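Local coordinates for protein terminal oxygenase component of carbazole 1,9a-dioxygenase (Nocardioides aromaticivorans, PDB 3GCF) that probably catalyses the 1,9a-dioxygenation of carbazole at a nonheme iron, with electrons relayed from ferredoxin by way of its Rieske [2Fe-2S] cluster, at residues K69-C75 with W101-D106; W35-D41 with Q133-V139; L44-F49 with L61-G66. All blocks are in the same frame, centred on the assembly; numbering follows the deposited sequence.

Overall arrangement
All three contacts reach one antiparallel sheet of the Rieske part of the chain, and contacts 1 and 3 are nested along the chain inside the loop that contact 2 closes. Contact 1 is the buried one: sulfur and aromatic groups meet beside the cluster and aliphatic ones farther along, with a single salt bridge at the outer end. Contacts 2 and 3 are partly buried; strand pairing dominates contact 2, whereas contact 3 relies largely on side chains of either segment that bond to backbone atoms of the other. Neighbouring strands 57-64 and 67-72 join contact 3 to contact 1, and Leu105 packs on Thr62. Leu61 packs on Ala38 and Ala39, and a salt bridge ties contact 2 to contact 3.

Contact 1 (K69-C75 with W101-D106); sequences KAIADGC and WTYDLD. With FES (Fe2/s2 (inorganic) cluster), chain Q.
Cys75 and Tyr103 meet edge-on: the sulfur lies near the plane of the phenol ring, with SG of Cys75 3.2 Å from OH of Tyr103. That hydroxyl also hydrogen-bonds to the backbone N of Ala76, so the ring is held at its outer end just where the chain turns into the cluster. With SG swung anti to its own backbone N (chi1 -173°), Cys75 brings its sulfur to iron FE1 of the cluster at 2.3 Å; Cys96 supplies the other protein sulfur. Trp101 approaches differently. One face of its indole lies against the bridging sulfide, CD1 of Trp101 being 3.3 Å from S1 of the cluster, while His77 stacks on the ring and Phe360 of the second subunit meets it edge-to-face.

Farther along, the chemistry turns aliphatic. The two methyls of Leu105 divide the work: CD2 sits 3.9 Å from CG2 of Ile71, the side chains crossing at about a right angle, and CD1 touches CG of Lys69 at 3.8 Å. Bent at chi2 and chi3 (both -60°), the lysine then sends NZ to OD1 of Asp106, a 3.1 Å salt bridge. OD1 of Asp104 accepts from N of Asp106 in an Asx turn, which holds that aspartate's backbone. This packing belongs to the cluster-binding region of a Rieske [2Fe-2S] domain, joining its larger sheet to the short strand 101-104.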
# COMPACT_ATOMS: atom_id res chain seq x y z
N LYS A 69 -1.84 14.05 31.30
CA LYS A 69 -0.42 13.73 31.23
C LYS A 69 -0.09 13.23 29.83
O LYS A 69 -0.94 12.62 29.17
CB LYS A 69 -0.07 12.64 32.25
CG LYS A 69 -0.60 12.87 33.66
CD LYS A 69 -0.08 14.16 34.28
CE LYS A 69 1.44 14.16 34.37
NZ LYS A 69 1.96 15.43 34.96
N ALA A 70 1.13 13.48 29.38
CA ALA A 70 1.57 13.03 28.07
C ALA A 70 2.87 12.25 28.20
O ALA A 70 3.86 12.76 28.73
CB ALA A 70 1.76 14.21 27.13
N ILE A 71 2.86 11.01 27.73
CA ILE A 71 4.04 10.16 27.79
C ILE A 71 4.25 9.48 26.44
O ILE A 71 3.30 9.29 25.68
CB ILE A 71 3.88 9.09 28.92
CG1 ILE A 71 5.17 8.27 29.05
CG2 ILE A 71 2.70 8.16 28.61
CD1 ILE A 71 5.29 7.56 30.40
N ALA A 72 5.49 9.12 26.13
CA ALA A 72 5.78 8.47 24.86
C ALA A 72 4.99 7.17 24.76
O ALA A 72 4.96 6.37 25.70
CB ALA A 72 7.27 8.20 24.75
N ASP A 73 4.34 6.97 23.62
CA ASP A 73 3.54 5.77 23.39
C ASP A 73 4.42 4.65 22.83
O ASP A 73 4.20 4.15 21.73
CB ASP A 73 2.39 6.09 22.43
CG ASP A 73 1.40 4.96 22.30
OD1 ASP A 73 1.36 4.09 23.19
OD2 ASP A 73 0.64 4.95 21.31
N GLY A 74 5.42 4.27 23.62
CA GLY A 74 6.35 3.23 23.24
C GLY A 74 7.09 2.76 24.48
O GLY A 74 7.72 3.55 25.18
N CYS A 75 7.00 1.46 24.75
CA CYS A 75 7.65 0.88 25.91
C CYS A 75 9.17 0.83 25.70
O CYS A 75 9.65 0.61 24.59
CB CYS A 75 7.11 -0.53 26.14
SG CYS A 75 7.66 -1.34 27.66
N TRP A 101 5.88 -3.64 32.53
CA TRP A 101 6.76 -2.54 32.93
C TRP A 101 5.84 -1.35 33.22
O TRP A 101 4.97 -1.02 32.41
CB TRP A 101 7.75 -2.21 31.81
CG TRP A 101 8.90 -3.18 31.73
CD1 TRP A 101 8.88 -4.51 32.05
CD2 TRP A 101 10.23 -2.90 31.25
NE1 TRP A 101 10.11 -5.08 31.79
CE2 TRP A 101 10.95 -4.11 31.30
CE3 TRP A 101 10.87 -1.74 30.78
CZ2 TRP A 101 12.29 -4.20 30.89
CZ3 TRP A 101 12.20 -1.83 30.38
CH2 TRP A 101 12.89 -3.06 30.44
N THR A 102 6.03 -0.72 34.37
CA THR A 102 5.18 0.39 34.79
C THR A 102 5.96 1.69 34.95
O THR A 102 7.03 1.72 35.58
CB THR A 102 4.48 0.02 36.11
OG1 THR A 102 3.80 -1.23 35.93
CG2 THR A 102 3.47 1.08 36.52
N TYR A 103 5.42 2.76 34.39
CA TYR A 103 6.09 4.05 34.43
C TYR A 103 5.35 5.14 35.18
O TYR A 103 4.11 5.18 35.21
CB TYR A 103 6.34 4.55 33.00
CG TYR A 103 7.05 3.56 32.11
CD1 TYR A 103 6.36 2.48 31.54
CD2 TYR A 103 8.41 3.68 31.83
CE1 TYR A 103 7.00 1.57 30.72
CE2 TYR A 103 9.07 2.77 31.01
CZ TYR A 103 8.35 1.71 30.46
OH TYR A 103 8.99 0.82 29.63
N ASP A 104 6.13 6.03 35.78
CA ASP A 104 5.62 7.18 36.53
C ASP A 104 5.33 8.25 35.48
O ASP A 104 6.23 8.66 34.75
CB ASP A 104 6.69 7.67 37.51
CG ASP A 104 6.23 8.84 38.35
OD1 ASP A 104 5.74 9.84 37.78
OD2 ASP A 104 6.38 8.77 39.59
N LEU A 105 4.09 8.71 35.40
CA LEU A 105 3.75 9.72 34.40
C LEU A 105 4.45 11.06 34.60
O LEU A 105 4.69 11.78 33.64
CB LEU A 105 2.24 9.93 34.36
CG LEU A 105 1.40 8.76 33.85
CD1 LEU A 105 -0.07 9.14 33.89
CD2 LEU A 105 1.81 8.39 32.43
N ASP A 106 4.79 11.40 35.84
CA ASP A 106 5.44 12.68 36.09
C ASP A 106 6.86 12.81 35.55
O ASP A 106 7.26 13.90 35.15
CB ASP A 106 5.44 13.01 37.59
CG ASP A 106 4.06 13.30 38.12
OD1 ASP A 106 3.25 13.90 37.38
OD2 ASP A 106 3.77 12.95 39.29
FE1 FES Q . 6.52 -3.35 27.48
FE2 FES Q . 7.90 -5.67 27.66
S1 FES Q . 6.99 -4.55 29.32
S2 FES Q . 7.45 -4.41 25.77
O HOH W 1 3.17 12.42 31.46

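Contact 2 (W35-D41 with Q133-V139); sequences WHPAAFD and QVAQGVV
The backbone N of Ala38 gives its hydrogen to O of Val139 at 2.7 Å. The same oxygen also receives a CA-H...O contact from Pro37. Ala38 and Ala39 both face Val139, a classic beta bulge, and beyond it the regular antiparallel pattern takes over. N of Val139 bonds to O of Ala39 at 2.8 Å, and N of Asp41 bonds to O of Gly137, also at 2.8 Å. That last acceptor belongs to the type I' turn from Ala135 to Val138.

Side chains fill in around these bonds. On the face that carries Phe40 and Val138, the ring and the valine run alongside each other in the same direction, with CE1 of Phe40 4.0 Å from CG2 of Val138. The other valine methyl, CG1, rests 3.7 Å from CB of Pro37. Val139 projects from the opposite face of the sheet, its CG2 lying 3.7 Å from N of Asp41. Asp41 itself, with CG anti to its backbone N (chi1 -168°), extends across Val134 at about a right angle, CG1 of Val134 being 3.7 Å from OD1 of Asp41, and that oxygen also forms a salt bridge with Arg63. At the far end CZ3 of Trp35 comes 3.9 Å from CB of Gln133, the ring and amide planes 72° apart, while NE1 of Trp35 bonds to O of His149.

Strand 34-40 is one of the two outermost strands of the six-stranded sheet within this chain, paired with 138-143; Pro37 packs against strand 285-292, and Phe40 against Arg170 of strand 164-173.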
# COMPACT_ATOMS: atom_id res chain seq x y z
N TRP A 35 4.71 24.73 21.11
CA TRP A 35 3.55 24.05 21.65
C TRP A 35 2.66 23.72 20.45
O TRP A 35 2.61 24.49 19.48
CB TRP A 35 2.77 24.96 22.60
CG TRP A 35 3.42 25.22 23.92
CD1 TRP A 35 4.21 26.28 24.25
CD2 TRP A 35 3.31 24.41 25.09
NE1 TRP A 35 4.59 26.19 25.57
CE2 TRP A 35 4.05 25.05 26.11
CE3 TRP A 35 2.64 23.21 25.39
CZ2 TRP A 35 4.16 24.52 27.41
CZ3 TRP A 35 2.75 22.69 26.68
CH2 TRP A 35 3.50 23.35 27.67
N HIS A 36 1.99 22.58 20.50
CA HIS A 36 1.08 22.15 19.44
C HIS A 36 -0.12 21.47 20.09
O HIS A 36 0.03 20.77 21.08
CB HIS A 36 1.77 21.13 18.52
CG HIS A 36 2.82 21.71 17.63
ND1 HIS A 36 2.51 22.47 16.51
CD2 HIS A 36 4.17 21.64 17.68
CE1 HIS A 36 3.64 22.83 15.91
NE2 HIS A 36 4.65 22.34 16.60
N PRO A 37 -1.33 21.69 19.55
CA PRO A 37 -2.50 21.04 20.15
C PRO A 37 -2.48 19.54 19.86
O PRO A 37 -2.03 19.12 18.79
CB PRO A 37 -3.67 21.74 19.46
CG PRO A 37 -3.10 22.10 18.11
CD PRO A 37 -1.72 22.60 18.47
N ALA A 38 -2.95 18.74 20.80
CA ALA A 38 -2.97 17.29 20.64
C ALA A 38 -4.40 16.77 20.63
O ALA A 38 -4.73 15.82 19.90
CB ALA A 38 -2.20 16.63 21.78
N ALA A 39 -5.25 17.38 21.43
CA ALA A 39 -6.63 16.94 21.53
C ALA A 39 -7.42 17.98 22.31
O ALA A 39 -6.88 19.00 22.73
CB ALA A 39 -6.68 15.61 22.27
N PHE A 40 -8.70 17.70 22.50
CA PHE A 40 -9.55 18.59 23.27
C PHE A 40 -9.65 18.02 24.67
O PHE A 40 -9.70 16.80 24.85
CB PHE A 40 -10.92 18.70 22.61
CG PHE A 40 -10.90 19.49 21.34
CD1 PHE A 40 -10.91 20.88 21.38
CD2 PHE A 40 -10.78 18.85 20.11
CE1 PHE A 40 -10.79 21.63 20.21
CE2 PHE A 40 -10.66 19.58 18.94
CZ PHE A 40 -10.66 20.97 18.98
N ASP A 41 -9.66 18.90 25.66
CA ASP A 41 -9.72 18.49 27.05
C ASP A 41 -10.86 17.53 27.36
O ASP A 41 -10.69 16.58 28.13
CB ASP A 41 -9.82 19.72 27.95
CG ASP A 41 -9.59 19.38 29.41
OD1 ASP A 41 -8.53 18.78 29.72
OD2 ASP A 41 -10.45 19.72 30.23
N GLN A 133 -0.14 21.55 28.66
CA GLN A 133 -0.86 22.70 29.18
C GLN A 133 -2.22 22.76 28.50
O GLN A 133 -2.32 22.77 27.28
CB GLN A 133 -0.12 24.02 28.96
CG GLN A 133 -0.71 25.14 29.81
CD GLN A 133 0.07 26.44 29.73
OE1 GLN A 133 1.30 26.44 29.74
NE2 GLN A 133 -0.65 27.56 29.68
N VAL A 134 -3.26 22.77 29.32
CA VAL A 134 -4.61 22.83 28.81
C VAL A 134 -5.08 24.28 28.85
O VAL A 134 -4.98 24.95 29.88
CB VAL A 134 -5.55 21.95 29.65
CG1 VAL A 134 -6.98 22.06 29.15
CG2 VAL A 134 -5.09 20.50 29.57
N ALA A 135 -5.56 24.78 27.72
CA ALA A 135 -6.04 26.16 27.65
C ALA A 135 -7.20 26.26 26.68
O ALA A 135 -7.13 25.75 25.56
CB ALA A 135 -4.91 27.09 27.23
N GLN A 136 -8.26 26.92 27.12
CA GLN A 136 -9.45 27.12 26.31
C GLN A 136 -9.99 25.78 25.81
O GLN A 136 -10.42 25.66 24.67
CB GLN A 136 -9.13 28.03 25.12
CG GLN A 136 -8.52 29.36 25.53
CD GLN A 136 -9.52 30.27 26.25
OE1 GLN A 136 -10.25 29.83 27.13
NE2 GLN A 136 -9.53 31.54 25.87
N GLY A 137 -9.97 24.78 26.69
CA GLY A 137 -10.47 23.47 26.34
C GLY A 137 -9.59 22.68 25.39
O GLY A 137 -9.98 21.61 24.91
N VAL A 138 -8.39 23.19 25.11
CA VAL A 138 -7.49 22.49 24.21
C VAL A 138 -6.24 21.98 24.92
O VAL A 138 -5.60 22.70 25.68
CB VAL A 138 -7.05 23.39 23.04
CG1 VAL A 138 -6.13 22.62 22.11
CG2 VAL A 138 -8.27 23.88 22.28
N VAL A 139 -5.90 20.72 24.65
CA VAL A 139 -4.73 20.10 25.23
C VAL A 139 -3.51 20.37 24.36
O VAL A 139 -3.42 19.87 23.24
CB VAL A 139 -4.90 18.57 25.36
CG1 VAL A 139 -3.61 17.94 25.86
CG2 VAL A 139 -6.06 18.25 26.29

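Contact 3 (L44-F49 with L61-G66); sequences LAEGEF and LTRAKG
Leu44 lays its CD2 methyl over the backbone of strand 57-64, 3.6 Å from CA of Thr62 and close also to Leu61, and this is the tight, inner half of the contact. Its carbonyl oxygen is gripped twice by one side chain: NE of Arg63 bonds to O of Leu44 at 2.7 Å and NH2 bonds to the same oxygen at 3.0 Å, a side-on grip with the acceptor lying in the guanidinium plane. The two nitrogens come differently to that carbonyl, NH2 in its plane and NE from above it. A bend at chi3 (-63°) turns the guanidinium back toward Leu44, and NH1 spends a hydrogen on O of Gly66; with Asp41 also holding NH2, these bonds should fix its rotation. Next to this, OG1 of Thr62 donates to O of Glu48 at 2.8 Å and sits over one face of the Phe49 ring, offset toward the rim; the two side chains run side by side.

The outer half is more exposed and almost purely polar. The carboxylate of Glu46, brought round by a bend at chi2 (63°), reaches over the end of the strand and takes two successive backbone N-H groups: OE2 from N of Lys65 at 2.8 Å through its syn lone pair, and OE1 from N of Gly66 at 2.8 Å, somewhat out of plane. N of Gly47, inside the type II turn from Ala45 to Glu48, bonds across to O of Arg63 at 2.9 Å.

This turn leads into edge strand 49-54, which pairs with 57-64. On the inner side Leu44 and Arg63 pack on Val68 of strand 67-72, and Leu61 reaches strand 34-40.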
# COMPACT_ATOMS: atom_id res chain seq x y z
N LEU A 44 -10.77 13.59 27.27
CA LEU A 44 -10.13 12.84 28.35
C LEU A 44 -10.83 12.89 29.70
O LEU A 44 -10.82 13.91 30.38
CB LEU A 44 -8.70 13.32 28.53
CG LEU A 44 -7.68 13.08 27.42
CD1 LEU A 44 -6.76 14.28 27.29
CD2 LEU A 44 -6.89 11.81 27.73
N ALA A 45 -11.43 11.77 30.08
CA ALA A 45 -12.08 11.67 31.38
C ALA A 45 -11.02 11.02 32.27
O ALA A 45 -10.03 10.48 31.76
CB ALA A 45 -13.31 10.79 31.29
N GLU A 46 -11.21 11.06 33.58
CA GLU A 46 -10.25 10.47 34.51
C GLU A 46 -9.99 9.00 34.15
O GLU A 46 -10.92 8.22 33.99
CB GLU A 46 -10.81 10.56 35.94
CG GLU A 46 -9.90 10.00 37.03
CD GLU A 46 -8.58 10.74 37.16
OE1 GLU A 46 -8.57 11.97 36.94
OE2 GLU A 46 -7.56 10.10 37.48
N GLY A 47 -8.72 8.64 34.01
CA GLY A 47 -8.37 7.27 33.69
C GLY A 47 -8.54 6.85 32.23
O GLY A 47 -8.26 5.71 31.87
N GLU A 48 -9.00 7.77 31.39
CA GLU A 48 -9.20 7.47 29.98
C GLU A 48 -7.91 7.71 29.19
O GLU A 48 -7.05 8.48 29.60
CB GLU A 48 -10.35 8.33 29.44
CG GLU A 48 -10.51 8.34 27.93
CD GLU A 48 -11.84 8.91 27.48
OE1 GLU A 48 -12.40 9.77 28.19
OE2 GLU A 48 -12.33 8.50 26.40
N PHE A 49 -7.78 7.03 28.05
CA PHE A 49 -6.59 7.16 27.21
C PHE A 49 -6.91 7.66 25.81
O PHE A 49 -7.95 7.32 25.23
CB PHE A 49 -5.87 5.82 27.09
CG PHE A 49 -5.22 5.36 28.36
CD1 PHE A 49 -3.97 5.83 28.72
CD2 PHE A 49 -5.86 4.44 29.19
CE1 PHE A 49 -3.36 5.40 29.89
CE2 PHE A 49 -5.26 4.00 30.36
CZ PHE A 49 -4.00 4.48 30.72
N LEU A 61 -1.95 10.07 25.77
CA LEU A 61 -2.51 11.03 26.71
C LEU A 61 -3.48 10.35 27.66
O LEU A 61 -4.16 9.40 27.29
CB LEU A 61 -3.28 12.13 25.96
CG LEU A 61 -2.58 12.93 24.86
CD1 LEU A 61 -3.60 13.86 24.21
CD2 LEU A 61 -1.42 13.73 25.44
N THR A 62 -3.54 10.84 28.89
CA THR A 62 -4.47 10.31 29.87
C THR A 62 -4.68 11.38 30.93
O THR A 62 -3.96 12.37 30.97
CB THR A 62 -3.92 9.03 30.55
OG1 THR A 62 -4.93 8.48 31.41
CG2 THR A 62 -2.69 9.34 31.39
N ARG A 63 -5.71 11.20 31.76
CA ARG A 63 -5.96 12.14 32.85
C ARG A 63 -5.73 11.37 34.15
O ARG A 63 -6.40 10.36 34.42
CB ARG A 63 -7.39 12.68 32.80
CG ARG A 63 -7.66 13.78 33.84
CD ARG A 63 -9.12 14.23 33.82
NE ARG A 63 -9.50 14.84 32.54
CZ ARG A 63 -9.12 16.05 32.13
NH1 ARG A 63 -8.35 16.80 32.91
NH2 ARG A 63 -9.50 16.50 30.94
N ALA A 64 -4.76 11.82 34.93
CA ALA A 64 -4.41 11.19 36.20
C ALA A 64 -4.59 12.19 37.34
O ALA A 64 -3.92 13.23 37.38
CB ALA A 64 -2.98 10.69 36.15
N LYS A 65 -5.49 11.87 38.26
CA LYS A 65 -5.77 12.74 39.39
C LYS A 65 -6.20 14.12 38.89
O LYS A 65 -5.79 15.14 39.43
CB LYS A 65 -4.54 12.88 40.29
CG LYS A 65 -4.10 11.59 40.96
CD LYS A 65 -2.78 11.78 41.68
CE LYS A 65 -2.34 10.50 42.38
NZ LYS A 65 -1.00 10.66 43.02
N GLY A 66 -7.02 14.13 37.84
CA GLY A 66 -7.51 15.38 37.29
C GLY A 66 -6.60 16.10 36.31
O GLY A 66 -7.04 17.03 35.64